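Local coordinates for uncharacterized protein (PDB 4Q68) that probably cleaves the amide bond between N-acetylmuramic acid and L-alanine of peptidoglycan, as an N-acetylmuramoyl-L-alanine amidase of the NlpC/P60 type, at residues Pro169-Gly174 with Ile233-Met238; Ala110-Thr115 with His156-Ala161; Arg87-Ala92 with Ser121-His126. One frame throughout, in Å; residues are numbered along the deposited sequence.

Contact 1: residues Pro169-Gly174 with Ile233-Met238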
loop_
_atom_site.group_PDB
_atom_site.type_symbol
_atom_site.label_atom_id
_atom_site.label_comp_id
_atom_site.label_asym_id
_atom_site.label_seq_id
_atom_site.Cartn_x
_atom_site.Cartn_y
_atom_site.Cartn_z
ATOM N N PRO A 169 0.119 2.003 -21.108
ATOM C CA PRO A 169 -0.895 0.983 -21.378
ATOM C C PRO A 169 -0.832 -0.255 -20.477
ATOM O O PRO A 169 -1.808 -0.988 -20.397
ATOM C CB PRO A 169 -0.649 0.620 -22.847
ATOM C CG PRO A 169 0.738 1.037 -23.122
ATOM C CD PRO A 169 0.975 2.247 -22.282
ATOM N N TRP A 170 0.293 -0.470 -19.804
ATOM C CA TRP A 170 0.418 -1.579 -18.878
ATOM C C TRP A 170 -0.002 -1.239 -17.442
ATOM O O TRP A 170 0.006 -2.111 -16.590
ATOM C CB TRP A 170 1.837 -2.147 -18.917
ATOM C CG TRP A 170 2.943 -1.185 -18.692
ATOM C CD1 TRP A 170 3.691 -0.579 -19.648
ATOM C CD2 TRP A 170 3.498 -0.781 -17.439
ATOM N NE1 TRP A 170 4.667 0.194 -19.079
ATOM C CE2 TRP A 170 4.569 0.092 -17.721
ATOM C CE3 TRP A 170 3.199 -1.072 -16.108
ATOM C CZ2 TRP A 170 5.351 0.661 -16.720
ATOM C CZ3 TRP A 170 3.977 -0.502 -15.113
ATOM C CH2 TRP A 170 5.037 0.361 -15.425
ATOM N N ILE A 171 -0.358 0.020 -17.185
ATOM C CA ILE A 171 -0.975 0.421 -15.927
ATOM C C ILE A 171 -2.469 0.484 -16.209
ATOM O O ILE A 171 -2.886 1.199 -17.129
ATOM C CB ILE A 171 -0.464 1.778 -15.419
ATOM C CG1 ILE A 171 1.050 1.729 -15.223
ATOM C CG2 ILE A 171 -1.209 2.164 -14.140
ATOM C CD1 ILE A 171 1.692 3.069 -14.947
ATOM N N LYS A 172 -3.256 -0.254 -15.433
ATOM C CA LYS A 172 -4.681 -0.419 -15.690
ATOM C C LYS A 172 -5.546 0.096 -14.537
ATOM O O LYS A 172 -5.122 0.106 -13.366
ATOM C CB LYS A 172 -4.961 -1.902 -15.926
ATOM C CG LYS A 172 -4.177 -2.434 -17.115
ATOM C CD LYS A 172 -4.452 -3.870 -17.471
ATOM C CE LYS A 172 -3.533 -4.317 -18.609
ATOM N NZ LYS A 172 -3.478 -3.291 -19.685
ATOM N N ASP A 173 -6.768 0.494 -14.868
ATOM C CA ASP A 173 -7.765 0.810 -13.855
ATOM C C ASP A 173 -7.762 -0.268 -12.780
ATOM O O ASP A 173 -7.770 -1.472 -13.070
ATOM C CB ASP A 173 -9.165 0.842 -14.471
ATOM C CG ASP A 173 -9.517 2.160 -15.120
ATOM O OD1 ASP A 173 -8.946 3.193 -14.736
ATOM O OD2 ASP A 173 -10.394 2.155 -16.028
ATOM N N GLY A 174 -7.751 0.171 -11.528
ATOM C CA GLY A 174 -7.800 -0.753 -10.392
ATOM C C GLY A 174 -6.460 -1.236 -9.892
ATOM O O GLY A 174 -6.403 -1.858 -8.838
ATOM N N ILE A 233 6.966 4.939 -8.799
ATOM C CA ILE A 233 5.908 4.037 -8.351
ATOM C C ILE A 233 6.279 2.587 -8.575
ATOM O O ILE A 233 6.992 2.246 -9.521
ATOM C CB ILE A 233 4.535 4.331 -9.042
ATOM C CG1 ILE A 233 4.610 4.188 -10.567
ATOM C CG2 ILE A 233 4.035 5.710 -8.633
ATOM C CD1 ILE A 233 3.278 4.359 -11.274
ATOM N N ARG A 234 5.738 1.741 -7.709
ATOM C CA ARG A 234 5.548 0.330 -7.972
ATOM C C ARG A 234 4.066 0.133 -8.293
ATOM O O ARG A 234 3.206 0.802 -7.722
ATOM C CB ARG A 234 5.975 -0.537 -6.778
ATOM C CG ARG A 234 7.454 -0.400 -6.449
ATOM C CD ARG A 234 7.913 -1.263 -5.304
ATOM N NE ARG A 234 7.865 -2.679 -5.659
ATOM C CZ ARG A 234 8.252 -3.677 -4.872
ATOM N NH1 ARG A 234 8.673 -3.449 -3.644
ATOM N NH2 ARG A 234 8.212 -4.923 -5.304
ATOM N N VAL A 235 3.788 -0.769 -9.226
ATOM C CA VAL A 235 2.442 -1.055 -9.690
ATOM C C VAL A 235 2.162 -2.528 -9.420
ATOM O O VAL A 235 2.900 -3.404 -9.892
ATOM C CB VAL A 235 2.300 -0.760 -11.200
ATOM C CG1 VAL A 235 0.902 -1.093 -11.683
ATOM C CG2 VAL A 235 2.646 0.691 -11.492
ATOM N N LEU A 236 1.124 -2.775 -8.626
ATOM C CA LEU A 236 0.719 -4.122 -8.238
ATOM C C LEU A 236 -0.693 -4.365 -8.745
ATOM O O LEU A 236 -1.470 -3.428 -8.940
ATOM C CB LEU A 236 0.734 -4.311 -6.718
ATOM C CG LEU A 236 2.033 -4.018 -5.962
ATOM C CD1 LEU A 236 3.243 -4.649 -6.629
ATOM C CD2 LEU A 236 2.250 -2.525 -5.738
ATOM N N ARG A 237 -1.050 -5.629 -8.942
ATOM C CA ARG A 237 -2.360 -5.971 -9.481
ATOM C C ARG A 237 -2.925 -7.164 -8.734
ATOM O O ARG A 237 -2.258 -8.185 -8.567
ATOM C CB ARG A 237 -2.233 -6.269 -10.970
ATOM C CG ARG A 237 -3.553 -6.523 -11.706
ATOM C CD ARG A 237 -3.354 -6.593 -13.206
ATOM N NE ARG A 237 -2.861 -5.315 -13.697
ATOM C CZ ARG A 237 -2.058 -5.132 -14.739
ATOM N NH1 ARG A 237 -1.644 -6.144 -15.498
ATOM N NH2 ARG A 237 -1.661 -3.894 -15.022
HETATM N N MSE A 238 -4.173 -7.048 -8.316
HETATM C CA MSE A 238 -4.896 -8.169 -7.721
HETATM C C MSE A 238 -4.877 -9.382 -8.628
HETATM O O MSE A 238 -5.069 -9.256 -9.845
HETATM C CB MSE A 238 -6.356 -7.765 -7.491
HETATM C CG MSE A 238 -7.205 -8.852 -6.878
HETATM SE SE MSE A 238 -9.063 -8.400 -6.662
HETATM C CE MSE A 238 -9.520 -8.350 -8.569
HETATM O O HOH W 1 0.239 -5.006 -17.576
HETATM O O HOH W 2 -5.487 -4.540 -8.764
#

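Contact 2: residues Ala110-Thr115 with His156-Ala161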
loop_
_atom_site.group_PDB
_atom_site.type_symbol
_atom_site.label_atom_id
_atom_site.label_comp_id
_atom_site.label_asym_id
_atom_site.label_seq_id
_atom_site.Cartn_x
_atom_site.Cartn_y
_atom_site.Cartn_z
ATOM N N ALA A 110 7.606 -6.831 -14.092
ATOM C CA ALA A 110 7.630 -7.297 -15.473
ATOM C C ALA A 110 7.822 -6.183 -16.482
ATOM O O ALA A 110 8.430 -6.403 -17.523
ATOM C CB ALA A 110 6.332 -8.029 -15.788
HETATM N N MSE A 111 7.311 -4.993 -16.205
HETATM C CA MSE A 111 7.148 -3.978 -17.238
HETATM C C MSE A 111 8.134 -2.819 -17.186
HETATM O O MSE A 111 8.267 -2.105 -18.172
HETATM C CB MSE A 111 5.723 -3.431 -17.206
HETATM C CG MSE A 111 4.657 -4.507 -17.229
HETATM SE SE MSE A 111 4.887 -5.839 -18.652
HETATM C CE MSE A 111 4.295 -4.757 -20.124
ATOM N N SER A 112 8.808 -2.615 -16.057
ATOM C CA SER A 112 9.759 -1.517 -15.961
ATOM C C SER A 112 11.171 -2.033 -15.834
ATOM O O SER A 112 11.450 -2.840 -14.948
ATOM C CB SER A 112 9.489 -0.642 -14.749
ATOM O OG SER A 112 10.488 0.359 -14.699
ATOM N N PRO A 113 12.091 -1.543 -16.687
ATOM C CA PRO A 113 13.485 -1.978 -16.591
ATOM C C PRO A 113 14.274 -1.390 -15.422
ATOM O O PRO A 113 15.352 -1.881 -15.078
ATOM C CB PRO A 113 14.078 -1.495 -17.916
ATOM C CG PRO A 113 13.278 -0.292 -18.271
ATOM C CD PRO A 113 11.881 -0.654 -17.851
ATOM N N ASP A 114 13.760 -0.322 -14.839
ATOM C CA ASP A 114 14.457 0.360 -13.772
ATOM C C ASP A 114 14.291 -0.382 -12.474
ATOM O O ASP A 114 13.218 -0.906 -12.174
ATOM C CB ASP A 114 13.935 1.783 -13.656
ATOM C CG ASP A 114 14.353 2.626 -14.834
ATOM O OD1 ASP A 114 15.567 2.805 -15.005
ATOM O OD2 ASP A 114 13.496 3.101 -15.592
ATOM N N THR A 115 15.362 -0.402 -11.685
ATOM C CA THR A 115 15.319 -1.071 -10.415
ATOM C C THR A 115 15.953 -0.244 -9.317
ATOM O O THR A 115 16.750 0.661 -9.565
ATOM C CB THR A 115 15.953 -2.484 -10.438
ATOM O OG1 THR A 115 17.362 -2.368 -10.575
ATOM C CG2 THR A 115 15.421 -3.325 -11.556
ATOM N N HIS A 156 11.768 -3.677 -9.026
ATOM C CA HIS A 156 11.534 -2.813 -10.163
ATOM C C HIS A 156 10.596 -1.690 -9.795
ATOM O O HIS A 156 9.677 -1.868 -8.998
ATOM C CB HIS A 156 10.954 -3.613 -11.309
ATOM C CG HIS A 156 11.903 -4.617 -11.870
ATOM N ND1 HIS A 156 12.331 -4.564 -13.173
ATOM C CD2 HIS A 156 12.504 -5.700 -11.323
ATOM C CE1 HIS A 156 13.168 -5.560 -13.403
ATOM N NE2 HIS A 156 13.299 -6.260 -12.294
ATOM N N TYR A 157 10.814 -0.525 -10.388
ATOM C CA TYR A 157 9.923 0.606 -10.165
ATOM C C TYR A 157 9.938 1.462 -11.412
ATOM O O TYR A 157 10.815 1.314 -12.269
ATOM C CB TYR A 157 10.331 1.427 -8.918
ATOM C CG TYR A 157 11.522 2.343 -9.124
ATOM C CD1 TYR A 157 12.779 1.835 -9.411
ATOM C CD2 TYR A 157 11.379 3.710 -9.072
ATOM C CE1 TYR A 157 13.853 2.671 -9.653
ATOM C CE2 TYR A 157 12.460 4.552 -9.304
ATOM C CZ TYR A 157 13.693 4.024 -9.597
ATOM O OH TYR A 157 14.772 4.844 -9.852
ATOM N N LEU A 158 8.968 2.364 -11.513
ATOM C CA LEU A 158 8.888 3.305 -12.614
ATOM C C LEU A 158 9.302 4.673 -12.077
ATOM O O LEU A 158 8.589 5.248 -11.248
ATOM C CB LEU A 158 7.450 3.373 -13.139
ATOM C CG LEU A 158 7.262 4.279 -14.358
ATOM C CD1 LEU A 158 7.951 3.723 -15.602
ATOM C CD2 LEU A 158 5.784 4.486 -14.620
ATOM N N PRO A 159 10.460 5.205 -12.514
ATOM C CA PRO A 159 10.842 6.554 -12.079
ATOM C C PRO A 159 9.797 7.573 -12.499
ATOM O O PRO A 159 9.215 7.466 -13.578
ATOM C CB PRO A 159 12.172 6.794 -12.800
ATOM C CG PRO A 159 12.689 5.414 -13.087
ATOM C CD PRO A 159 11.473 4.598 -13.395
ATOM N N LYS A 160 9.596 8.588 -11.674
ATOM C CA LYS A 160 8.492 9.498 -11.922
ATOM C C LYS A 160 8.573 10.240 -13.251
ATOM O O LYS A 160 7.525 10.502 -13.845
ATOM C CB LYS A 160 8.280 10.454 -10.756
ATOM C CG LYS A 160 9.368 11.435 -10.491
ATOM C CD LYS A 160 8.909 12.262 -9.320
ATOM C CE LYS A 160 9.925 13.249 -8.880
ATOM N NZ LYS A 160 9.522 13.886 -7.600
ATOM N N ALA A 161 9.765 10.535 -13.752
ATOM C CA ALA A 161 9.872 11.213 -15.048
ATOM C C ALA A 161 9.380 10.361 -16.211
ATOM O O ALA A 161 9.091 10.904 -17.270
ATOM C CB ALA A 161 11.286 11.684 -15.297
HETATM O O HOH W 3 17.203 3.541 -10.719
#

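Contact 3: residues Arg87-Ala92 with Ser121-His126. With NAG (2-acetamido-2-deoxy-beta-D-glucopyranose), chain B.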
loop_
_atom_site.group_PDB
_atom_site.type_symbol
_atom_site.label_atom_id
_atom_site.label_comp_id
_atom_site.label_asym_id
_atom_site.label_seq_id
_atom_site.Cartn_x
_atom_site.Cartn_y
_atom_site.Cartn_z
ATOM N N ARG A 87 2.234 -7.482 11.528
ATOM C CA ARG A 87 1.577 -6.604 10.563
ATOM C C ARG A 87 2.610 -6.194 9.522
ATOM O O ARG A 87 3.756 -5.913 9.860
ATOM C CB ARG A 87 1.005 -5.369 11.262
ATOM C CG ARG A 87 -0.141 -4.744 10.512
ATOM C CD ARG A 87 -0.449 -3.336 10.933
ATOM N NE ARG A 87 -0.710 -3.228 12.366
ATOM C CZ ARG A 87 -0.656 -2.088 13.039
ATOM N NH1 ARG A 87 -0.380 -0.950 12.419
ATOM N NH2 ARG A 87 -0.871 -2.083 14.349
ATOM N N LEU A 88 2.206 -6.137 8.261
ATOM C CA LEU A 88 3.131 -5.856 7.163
ATOM C C LEU A 88 3.300 -4.347 6.974
ATOM O O LEU A 88 2.830 -3.737 6.014
ATOM C CB LEU A 88 2.648 -6.556 5.903
ATOM C CG LEU A 88 2.708 -8.073 6.014
ATOM C CD1 LEU A 88 1.745 -8.743 5.036
ATOM C CD2 LEU A 88 4.121 -8.578 5.792
ATOM N N HIS A 89 4.030 -3.757 7.910
ATOM C CA HIS A 89 4.227 -2.311 7.956
ATOM C C HIS A 89 4.929 -1.758 6.724
ATOM O O HIS A 89 4.586 -0.678 6.256
ATOM C CB HIS A 89 5.066 -1.924 9.166
ATOM C CG HIS A 89 4.442 -2.304 10.460
ATOM N ND1 HIS A 89 3.316 -1.684 10.935
ATOM C CD2 HIS A 89 4.760 -3.271 11.351
ATOM C CE1 HIS A 89 2.990 -2.232 12.090
ATOM N NE2 HIS A 89 3.842 -3.201 12.363
ATOM N N TYR A 90 5.940 -2.467 6.238
ATOM C CA TYR A 90 6.688 -2.006 5.082
ATOM C C TYR A 90 6.042 -2.518 3.808
ATOM O O TYR A 90 5.776 -3.719 3.676
ATOM C CB TYR A 90 8.138 -2.449 5.162
ATOM C CG TYR A 90 8.938 -1.788 6.245
ATOM C CD1 TYR A 90 9.204 -0.425 6.207
ATOM C CD2 TYR A 90 9.474 -2.527 7.296
ATOM C CE1 TYR A 90 9.975 0.179 7.178
ATOM C CE2 TYR A 90 10.263 -1.928 8.264
ATOM C CZ TYR A 90 10.523 -0.578 8.191
ATOM O OH TYR A 90 11.351 0.039 9.100
ATOM N N ILE A 91 5.813 -1.625 2.857
ATOM C CA ILE A 91 5.089 -2.010 1.672
ATOM C C ILE A 91 5.863 -3.013 0.817
ATOM O O ILE A 91 5.252 -3.885 0.216
ATOM C CB ILE A 91 4.577 -0.775 0.910
ATOM C CG1 ILE A 91 3.663 0.054 1.829
ATOM C CG2 ILE A 91 3.838 -1.190 -0.365
ATOM C CD1 ILE A 91 2.559 -0.740 2.547
ATOM N N ALA A 92 7.194 -2.981 0.812
ATOM C CA ALA A 92 7.921 -4.039 0.089
ATOM C C ALA A 92 7.532 -5.406 0.642
ATOM O O ALA A 92 7.392 -6.374 -0.098
ATOM C CB ALA A 92 9.426 -3.850 0.189
ATOM N N SER A 121 14.957 0.549 7.044
ATOM C CA SER A 121 15.401 0.649 8.432
ATOM C C SER A 121 14.688 1.729 9.247
ATOM O O SER A 121 15.056 1.964 10.392
ATOM C CB SER A 121 16.908 0.920 8.495
ATOM O OG SER A 121 17.200 2.165 7.905
ATOM N N TYR A 122 13.678 2.400 8.684
ATOM C CA TYR A 122 13.129 3.607 9.329
ATOM C C TYR A 122 12.573 3.334 10.722
ATOM O O TYR A 122 12.809 4.100 11.656
ATOM C CB TYR A 122 12.054 4.219 8.433
ATOM C CG TYR A 122 11.570 5.555 8.891
ATOM C CD1 TYR A 122 10.546 5.666 9.808
ATOM C CD2 TYR A 122 12.133 6.721 8.396
ATOM C CE1 TYR A 122 10.094 6.907 10.236
ATOM C CE2 TYR A 122 11.694 7.971 8.822
ATOM C CZ TYR A 122 10.678 8.052 9.746
ATOM O OH TYR A 122 10.207 9.273 10.183
HETATM N N MSE A 123 11.789 2.274 10.867
HETATM C CA MSE A 123 11.080 2.053 12.118
HETATM C C MSE A 123 12.025 1.746 13.271
HETATM O O MSE A 123 11.915 2.355 14.333
HETATM C CB MSE A 123 10.047 0.946 11.952
HETATM C CG MSE A 123 8.958 1.305 10.955
HETATM SE SE MSE A 123 7.662 -0.103 10.689
HETATM C CE MSE A 123 6.662 0.086 12.324
ATOM N N SER A 124 12.961 0.822 13.078
ATOM C CA SER A 124 13.901 0.529 14.156
ATOM C C SER A 124 14.837 1.700 14.421
ATOM O O SER A 124 15.329 1.858 15.530
ATOM C CB SER A 124 14.714 -0.727 13.899
ATOM O OG SER A 124 15.661 -0.517 12.885
ATOM N N SER A 125 15.094 2.518 13.410
ATOM C CA SER A 125 15.939 3.703 13.552
ATOM C C SER A 125 15.260 4.816 14.332
ATOM O O SER A 125 15.923 5.682 14.901
ATOM C CB SER A 125 16.340 4.250 12.179
ATOM O OG SER A 125 17.231 3.357 11.525
ATOM N N HIS A 126 13.929 4.812 14.320
ATOM C CA HIS A 126 13.123 5.881 14.915
ATOM C C HIS A 126 12.000 5.309 15.778
ATOM O O HIS A 126 10.830 5.591 15.552
ATOM C CB HIS A 126 12.568 6.776 13.805
ATOM C CG HIS A 126 13.643 7.395 12.972
ATOM N ND1 HIS A 126 14.590 8.240 13.514
ATOM C CD2 HIS A 126 13.951 7.275 11.661
ATOM C CE1 HIS A 126 15.431 8.615 12.575
ATOM N NE2 HIS A 126 15.063 8.058 11.439
HETATM C C1 NAG B . 1.822 2.404 7.297
HETATM C C2 NAG B . 2.630 1.978 8.515
HETATM C C3 NAG B . 1.990 0.782 9.215
HETATM C C4 NAG B . 0.481 0.953 9.365
HETATM C C5 NAG B . -0.170 1.454 8.081
HETATM C C6 NAG B . -1.651 1.723 8.318
HETATM C C7 NAG B . 5.035 2.476 8.521
HETATM C C8 NAG B . 6.417 2.059 8.140
HETATM N N2 NAG B . 4.019 1.686 8.164
HETATM O O1 NAG B . 2.372 3.591 6.809
HETATM O O3 NAG B . 2.548 0.695 10.502
HETATM O O4 NAG B . -0.119 -0.247 9.792
HETATM O O5 NAG B . 0.473 2.635 7.654
HETATM O O6 NAG B . -1.814 2.702 9.314
HETATM O O7 NAG B . 4.905 3.525 9.143
#

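Contact 1: residues Pro169-Gly174 with Ile233-Met238
Arg237 and Trp170 make the direct polar link between the loop and the strand. Arg237 NH2 donates to Trp170 O at 2.9 Å, with a bent N-H...O angle of 137°. The oxygen lies close to the guanidinium plane, so the group meets it edge-on. Seen from the carbonyl, the donor is tilted well off the plane. A water doubles the link: it accepts from Arg237 NH1 and donates to Trp170 O. NH2 thus reaches the carbonyl directly and NH1 through the water. Arg237 NE forms a salt bridge with Asp175, the residue after Gly174, which also takes the backbone N-H of Lys172. This second hold should help fix the rotation of the guanidinium. A further water joins the backbones, bridging Gly174 O and Met238 N.

The strand 230-238 belongs to the antiparallel sheet of this papain-like (clan CA) fold. The loop 169-174 leads into strand 176-181, which pairs with it, and so passes over one of its faces.

The apolar part lies on that face. Val235 CG2 is placed anti to its own carbonyl carbon and touches two residues: Trp170 CZ3 at 4.0 Å and Ile171 CG1 at 4.2 Å. Ile171 CG1 also packs against one face of the Trp170 indole. Further along, the CD1 methyls of Ile171 and Ile233 meet end to end at 4.2 Å. Helix 107-111 adds Val107, Thr108 and Met111 around the indole.

Lys172, in one of its two conformers, supplies an aliphatic cover for the charged group. Its CD lies over one guanidinium face, offset toward the rim, 3.8 Å from Arg237 CZ.

Contact 2: residues Ala110-Thr115 with His156-Ala161
His156 carries its ring beside its own backbone N, anti to the carbonyl carbon (chi1 -66°), and this aims ND1 at the carbonyl of Ser112. Ser112 in turn holds OG opposite its backbone N (chi1 177°), where it meets the carbonyl of Tyr157. Each residue therefore uses its side chain to reach the backbone of the opposite segment.

The bond from His156 ND1 to Ser112 O is short, 2.6 Å, and almost straight at 174°. The oxygen lies in the imidazole plane, and the nitrogen sits nearly along the C=O axis. Ser112 OG donates to Tyr157 O, also at 2.6 Å, but from above the carbonyl plane. The same hydroxyl receives a weak bond from Asp114 N, within the turn that follows helix 107-111.

The imidazole is also covered on a face. Thr115 CG2 stands directly over its centre, 3.5 Å from the centroid, in a CH-pi contact. With ND1 bonded at the edge and a methyl on the face, a flip of the ring would probably cost the ND1 bond. Thr115 OG1 turns to Glu154 instead.

Asp114 lays its carboxylate beside the proline ring, with Asp114 OD2 3.3 Å from Pro159 CD. The charge of that oxygen is met by Lys162, in a salt bridge. Tyr157 brings ring atom CE1 to 3.5 Å from Thr115 O, and a water joins this oxygen to the Tyr157 hydroxyl.

The backbones meet too: Tyr157 N donates to Asp114 O at 3.0 Å. Beside it, Thr115 and His156 form an antiparallel non-hydrogen-bonded pair, their side chains on one face. The arrangement is that of a small two-stranded antiparallel sheet, made by strands 115-117 and 154-156.

Contact 3: residues Arg87-Ala92 with Ser121-His126
Met123, here selenomethionine, meets two aromatic rings at once with adjacent atoms of one side chain. Its SE lies over a face of Tyr90, 4.2 Å from the ring centroid, in a Met-aromatic contact. Its terminal CE lies over a face of His89, 3.9 Å from that centroid, in a CH-pi contact. The bend at the end of the chain (chi3 76°) turns the methyl onto the imidazole after SE has passed the phenol. SE also presses on His89 CB at 3.5 Å.

Met123 and Tyr90 run past each other in opposite directions, which brings the phenol end to the backbone of helix 122-125. Met123 N donates to Tyr90 OH at 2.9 Å, and the bond is fairly straight, 163°. Met123 is in the first turn of this short helix, where amide N-H groups have no carbonyl earlier in the helix to bond. Ser121 holds the N-cap position but makes no capping bond with its side chain, so the tyrosine hydroxyl serves this amide from outside. Tyr90 is itself the N-cap residue of helix 91-100, so the contact brings together the starts of two helices.

Glu147 of helix 137-150 is the second partner of Tyr90 OH, and its other oxygen bonds Ser124 OG. A phenylalanine in place of Tyr90 would keep a ring beneath SE, but would probably leave Met123 N and one oxygen of Glu147 without this mate.

The ND1 edge of His89 and the guanidinium of Arg87 both reach the sugar NAG. His89 ND1 donates to NAG O3 at 2.5 Å. Arg87 NH1 donates to NAG O4 at 2.7 Å, and also pairs with Glu25. The methyl C8 of the NAG acetamide packs 3.6 Å from Met123 SE.

From the N terminus, contact 3 opens first, at residues 87-92. Contact 2 opens at 110-115, before contact 3 closes at 121-126, and itself closes at 156-161. Their loops therefore cross. Contact 3 ties the loop entering helix 91-100 to helix 122-125. Contact 2 ties the end of helix 107-111 to the chain running from strand 154-156 into 158-159. Contact 1 follows in series, from 169-174 to 233-238, and closes a loop holding much of the main sheet. Contacts 1 and 2 touch: Ile233 O probably accepts from Leu158 N at 2.8 Å, and Trp170 packs on Met111. Contact 3 lies across the chain's centre from contact 1, with Arg234 packing against Ala92.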